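Local atomic coordinates of Spermidine/putrescine ABC transporter, periplasmic binding protein (PDB entry 2V84), a protein that probably binds polyamines such as spermidine and putrescine in the periplasm as the receptor component of an ABC transporter. Residues E168-N180 / E188-W200. Sequence-based numbering, arbitrary orientation.
Sequences EVMGAALASLGYN and ELAQAAILVTDHW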
loop_
_atom_site.group_PDB
_atom_site.type_symbol
_atom_site.label_atom_id
_atom_site.label_comp_id
_atom_site.label_asym_id
_atom_site.label_seq_id
_atom_site.Cartn_x
_atom_site.Cartn_y
_atom_site.Cartn_z
ATOM N N GLU A 168 -2.967 -9.273 1.817
ATOM C CA GLU A 168 -3.996 -8.809 0.861
ATOM C C GLU A 168 -5.018 -9.877 0.522
ATOM O O GLU A 168 -6.226 -9.614 0.535
ATOM C CB GLU A 168 -3.381 -8.298 -0.457
ATOM C CG GLU A 168 -2.653 -6.942 -0.394
ATOM C CD GLU A 168 -3.479 -5.749 0.095
ATOM O OE1 GLU A 168 -4.710 -5.808 0.285
ATOM O OE2 GLU A 168 -2.857 -4.710 0.322
ATOM N N VAL A 169 -4.542 -11.080 0.195
ATOM C CA VAL A 169 -5.444 -12.149 -0.235
ATOM C C VAL A 169 -6.238 -12.734 0.937
ATOM O O VAL A 169 -7.469 -12.818 0.876
ATOM C CB VAL A 169 -4.707 -13.207 -1.099
ATOM C CG1 VAL A 169 -5.650 -14.333 -1.538
ATOM C CG2 VAL A 169 -4.160 -12.508 -2.364
ATOM N N MET A 170 -5.539 -13.081 2.014
ATOM C CA MET A 170 -6.224 -13.506 3.244
ATOM C C MET A 170 -7.179 -12.421 3.743
ATOM O O MET A 170 -8.307 -12.716 4.187
ATOM C CB MET A 170 -5.230 -13.900 4.349
ATOM C CG MET A 170 -4.508 -15.237 4.127
ATOM S SD MET A 170 -5.602 -16.676 3.903
ATOM C CE MET A 170 -5.994 -16.977 5.627
ATOM N N GLY A 171 -6.733 -11.169 3.659
ATOM C CA GLY A 171 -7.531 -10.024 4.095
ATOM C C GLY A 171 -8.831 -9.894 3.327
ATOM O O GLY A 171 -9.895 -9.712 3.920
ATOM N N ALA A 172 -8.747 -9.997 2.006
ATOM C CA ALA A 172 -9.945 -9.973 1.153
ATOM C C ALA A 172 -10.911 -11.103 1.481
ATOM O O ALA A 172 -12.122 -10.898 1.492
ATOM C CB ALA A 172 -9.547 -10.030 -0.282
ATOM N N ALA A 173 -10.373 -12.292 1.741
ATOM C CA ALA A 173 -11.180 -13.456 2.116
ATOM C C ALA A 173 -11.835 -13.260 3.474
ATOM O O ALA A 173 -13.033 -13.510 3.634
ATOM C CB ALA A 173 -10.340 -14.710 2.107
ATOM N N LEU A 174 -11.047 -12.795 4.436
ATOM C CA LEU A 174 -11.554 -12.449 5.778
ATOM C C LEU A 174 -12.658 -11.397 5.716
ATOM O O LEU A 174 -13.725 -11.589 6.302
ATOM C CB LEU A 174 -10.413 -11.963 6.661
ATOM C CG LEU A 174 -9.482 -13.067 7.171
ATOM C CD1 LEU A 174 -8.151 -12.501 7.664
ATOM C CD2 LEU A 174 -10.174 -13.876 8.258
ATOM N N ALA A 175 -12.396 -10.298 4.995
ATOM C CA ALA A 175 -13.370 -9.241 4.762
ATOM C C ALA A 175 -14.686 -9.804 4.206
ATOM O O ALA A 175 -15.746 -9.587 4.789
ATOM C CB ALA A 175 -12.793 -8.175 3.844
ATOM N N SER A 176 -14.604 -10.545 3.102
ATOM C CA SER A 176 -15.778 -11.192 2.498
ATOM C C SER A 176 -16.593 -12.015 3.484
ATOM O O SER A 176 -17.819 -11.976 3.445
ATOM C CB SER A 176 -15.371 -12.098 1.339
ATOM O OG SER A 176 -14.738 -11.346 0.334
ATOM N N LEU A 177 -15.910 -12.755 4.358
ATOM C CA LEU A 177 -16.562 -13.576 5.396
ATOM C C LEU A 177 -16.985 -12.803 6.654
ATOM O O LEU A 177 -17.388 -13.418 7.657
ATOM C CB LEU A 177 -15.650 -14.738 5.799
ATOM C CG LEU A 177 -15.348 -15.748 4.684
ATOM C CD1 LEU A 177 -14.089 -16.542 4.990
ATOM C CD2 LEU A 177 -16.546 -16.660 4.455
ATOM N N GLY A 178 -16.884 -11.471 6.609
ATOM C CA GLY A 178 -17.325 -10.624 7.718
ATOM C C GLY A 178 -16.383 -10.659 8.905
ATOM O O GLY A 178 -16.744 -10.278 10.031
ATOM N N TYR A 179 -15.161 -11.114 8.655
ATOM C CA TYR A 179 -14.150 -11.199 9.699
ATOM C C TYR A 179 -13.113 -10.080 9.589
ATOM O O TYR A 179 -12.888 -9.520 8.513
ATOM C CB TYR A 179 -13.471 -12.565 9.652
ATOM C CG TYR A 179 -14.415 -13.739 9.846
ATOM C CD1 TYR A 179 -15.481 -13.664 10.752
ATOM C CD2 TYR A 179 -14.223 -14.933 9.156
ATOM C CE1 TYR A 179 -16.343 -14.733 10.943
ATOM C CE2 TYR A 179 -15.077 -16.014 9.341
ATOM C CZ TYR A 179 -16.133 -15.908 10.245
ATOM O OH TYR A 179 -16.980 -16.973 10.452
ATOM N N ASN A 180 -12.481 -9.746 10.710
ATOM C CA ASN A 180 -11.482 -8.693 10.695
ATOM C C ASN A 180 -10.283 -9.093 9.839
ATOM O O ASN A 180 -9.749 -10.197 10.016
ATOM C CB ASN A 180 -11.025 -8.348 12.117
ATOM C CG ASN A 180 -10.378 -6.992 12.182
ATOM O OD1 ASN A 180 -9.193 -6.840 11.899
ATOM N ND2 ASN A 180 -11.171 -5.982 12.518
ATOM N N GLU A 188 -11.501 -18.649 11.910
ATOM C CA GLU A 188 -11.778 -17.632 10.890
ATOM C C GLU A 188 -10.726 -17.653 9.783
ATOM O O GLU A 188 -11.054 -17.491 8.609
ATOM C CB GLU A 188 -11.899 -16.244 11.522
ATOM C CG GLU A 188 -13.174 -16.076 12.342
ATOM C CD GLU A 188 -13.273 -14.746 13.063
ATOM O OE1 GLU A 188 -14.346 -14.477 13.644
ATOM O OE2 GLU A 188 -12.295 -13.972 13.061
ATOM N N LEU A 189 -9.468 -17.860 10.169
ATOM C CA LEU A 189 -8.363 -17.986 9.220
ATOM C C LEU A 189 -8.445 -19.233 8.358
ATOM O O LEU A 189 -8.214 -19.171 7.152
ATOM C CB LEU A 189 -7.022 -17.920 9.958
ATOM C CG LEU A 189 -6.708 -16.538 10.539
ATOM C CD1 LEU A 189 -5.511 -16.557 11.480
ATOM C CD2 LEU A 189 -6.494 -15.515 9.424
ATOM N N ALA A 190 -8.772 -20.367 8.977
ATOM C CA ALA A 190 -9.003 -21.608 8.246
ATOM C C ALA A 190 -10.149 -21.465 7.238
ATOM O O ALA A 190 -10.068 -21.954 6.103
ATOM C CB ALA A 190 -9.275 -22.759 9.237
ATOM N N GLN A 191 -11.213 -20.792 7.658
ATOM C CA GLN A 191 -12.361 -20.523 6.790
ATOM C C GLN A 191 -11.959 -19.661 5.589
ATOM O O GLN A 191 -12.360 -19.921 4.455
ATOM C CB GLN A 191 -13.421 -19.793 7.611
ATOM C CG GLN A 191 -14.813 -19.747 6.982
ATOM C CD GLN A 191 -15.874 -19.344 8.010
ATOM O OE1 GLN A 191 -15.684 -19.523 9.231
ATOM N NE2 GLN A 191 -16.996 -18.799 7.522
ATOM N N ALA A 192 -11.152 -18.640 5.850
ATOM C CA ALA A 192 -10.618 -17.769 4.802
ATOM C C ALA A 192 -9.730 -18.560 3.842
ATOM O O ALA A 192 -9.820 -18.401 2.624
ATOM C CB ALA A 192 -9.843 -16.614 5.426
ATOM N N ALA A 193 -8.874 -19.418 4.398
ATOM C CA ALA A 193 -8.009 -20.271 3.568
ATOM C C ALA A 193 -8.797 -21.180 2.626
ATOM O O ALA A 193 -8.409 -21.366 1.466
ATOM C CB ALA A 193 -7.097 -21.093 4.435
ATOM N N ILE A 194 -9.884 -21.762 3.136
ATOM C CA ILE A 194 -10.741 -22.627 2.324
ATOM C C ILE A 194 -11.418 -21.811 1.220
ATOM O O ILE A 194 -11.528 -22.276 0.083
ATOM C CB ILE A 194 -11.804 -23.363 3.169
ATOM C CG1 ILE A 194 -11.128 -24.420 4.057
ATOM C CG2 ILE A 194 -12.849 -24.019 2.255
ATOM C CD1 ILE A 194 -11.997 -24.966 5.213
ATOM N N LEU A 195 -11.871 -20.605 1.561
ATOM C CA LEU A 195 -12.445 -19.707 0.547
ATOM C C LEU A 195 -11.473 -19.445 -0.615
ATOM O O LEU A 195 -11.835 -19.604 -1.785
ATOM C CB LEU A 195 -12.905 -18.391 1.188
ATOM C CG LEU A 195 -13.769 -17.448 0.343
ATOM C CD1 LEU A 195 -15.092 -18.129 -0.079
ATOM C CD2 LEU A 195 -14.037 -16.160 1.063
ATOM N N VAL A 196 -10.239 -19.040 -0.299
ATOM C CA VAL A 196 -9.233 -18.776 -1.347
ATOM C C VAL A 196 -8.902 -20.052 -2.119
ATOM O O VAL A 196 -8.913 -20.054 -3.343
ATOM C CB VAL A 196 -7.908 -18.166 -0.787
ATOM C CG1 VAL A 196 -6.964 -17.834 -1.920
ATOM C CG2 VAL A 196 -8.173 -16.927 0.056
ATOM N N THR A 197 -8.596 -21.133 -1.395
ATOM C CA THR A 197 -8.185 -22.387 -2.035
ATOM C C THR A 197 -9.281 -23.018 -2.877
ATOM O O THR A 197 -9.053 -23.369 -4.030
ATOM C CB THR A 197 -7.685 -23.399 -0.997
ATOM O OG1 THR A 197 -6.629 -22.789 -0.269
ATOM C CG2 THR A 197 -7.168 -24.656 -1.653
ATOM N N ASP A 198 -10.466 -23.150 -2.290
ATOM C CA ASP A 198 -11.548 -23.870 -2.936
ATOM C C ASP A 198 -12.421 -23.055 -3.858
ATOM O O ASP A 198 -13.041 -23.624 -4.757
ATOM C CB ASP A 198 -12.425 -24.587 -1.898
ATOM C CG ASP A 198 -11.756 -25.815 -1.315
ATOM O OD1 ASP A 198 -10.767 -26.306 -1.918
ATOM O OD2 ASP A 198 -12.234 -26.286 -0.255
ATOM N N HIS A 199 -12.483 -21.742 -3.664
ATOM C CA HIS A 199 -13.432 -20.909 -4.431
ATOM C C HIS A 199 -12.810 -19.908 -5.399
ATOM O O HIS A 199 -13.358 -19.669 -6.484
ATOM C CB HIS A 199 -14.445 -20.240 -3.500
ATOM C CG HIS A 199 -15.297 -21.222 -2.750
ATOM N ND1 HIS A 199 -16.171 -22.079 -3.387
ATOM C CD2 HIS A 199 -15.370 -21.528 -1.434
ATOM C CE1 HIS A 199 -16.760 -22.852 -2.494
ATOM N NE2 HIS A 199 -16.296 -22.532 -1.299
ATOM N N TRP A 200 -11.662 -19.343 -5.029
ATOM C CA TRP A 200 -11.013 -18.326 -5.853
ATOM C C TRP A 200 -9.843 -18.871 -6.638
ATOM O O TRP A 200 -9.792 -18.710 -7.841
ATOM C CB TRP A 200 -10.571 -17.129 -5.007
ATOM C CG TRP A 200 -11.705 -16.403 -4.345
ATOM C CD1 TRP A 200 -13.044 -16.556 -4.596
ATOM C CD2 TRP A 200 -11.598 -15.408 -3.323
ATOM N NE1 TRP A 200 -13.773 -15.724 -3.796
ATOM C CE2 TRP A 200 -12.913 -15.000 -3.001
ATOM C CE3 TRP A 200 -10.508 -14.804 -2.655
ATOM C CZ2 TRP A 200 -13.182 -14.012 -2.045
ATOM C CZ3 TRP A 200 -10.772 -13.827 -1.688
ATOM C CH2 TRP A 200 -12.106 -13.431 -1.402
#
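Tyr-179 and Glu-188 both set CG beside the backbone N (chi1 -60° and -71°), which lays the extended glutamate chain over one face of the tyrosine ring. In the glutamate conformer described here, one of two, Glu-188 CG stands 3.4 Å from the centre of the Tyr-179 ring, a CH-pi contact almost on the ring normal, and the carboxylate stacks beyond it, with OE2 hydrogen-bonded to Thr-183. The opposite ring face receives Leu-177 O. At its edge, Tyr-179 OH donates to Gln-191 OE1 (3.1 Å) from above the carbonyl plane, the ring and amide planes being nearly perpendicular.

Small residues permit close approach deeper in: Ala-173 is a knob among Ala-192, Leu-195, Val-196 and Trp-200, its CB 3.7 Å from Val-196 CG2. Bent at chi2 and chi3, Met-170 curls CE to within 3.9 Å of Ala-192 CB. Trp-200 turns its ring edge to Ala-172 O and Ser-176 OG, while Ser-176 OG bonds back to Ala-172 O.

A Schellman motif, with Gly-178 at C-prime, ends helix 166-176, which carries Glu-168 of the predicted spermidine site near its N-terminal end. The example is a single knob-into-hole where helices cross steeply (106°) in one lobe of a periplasmic binding protein.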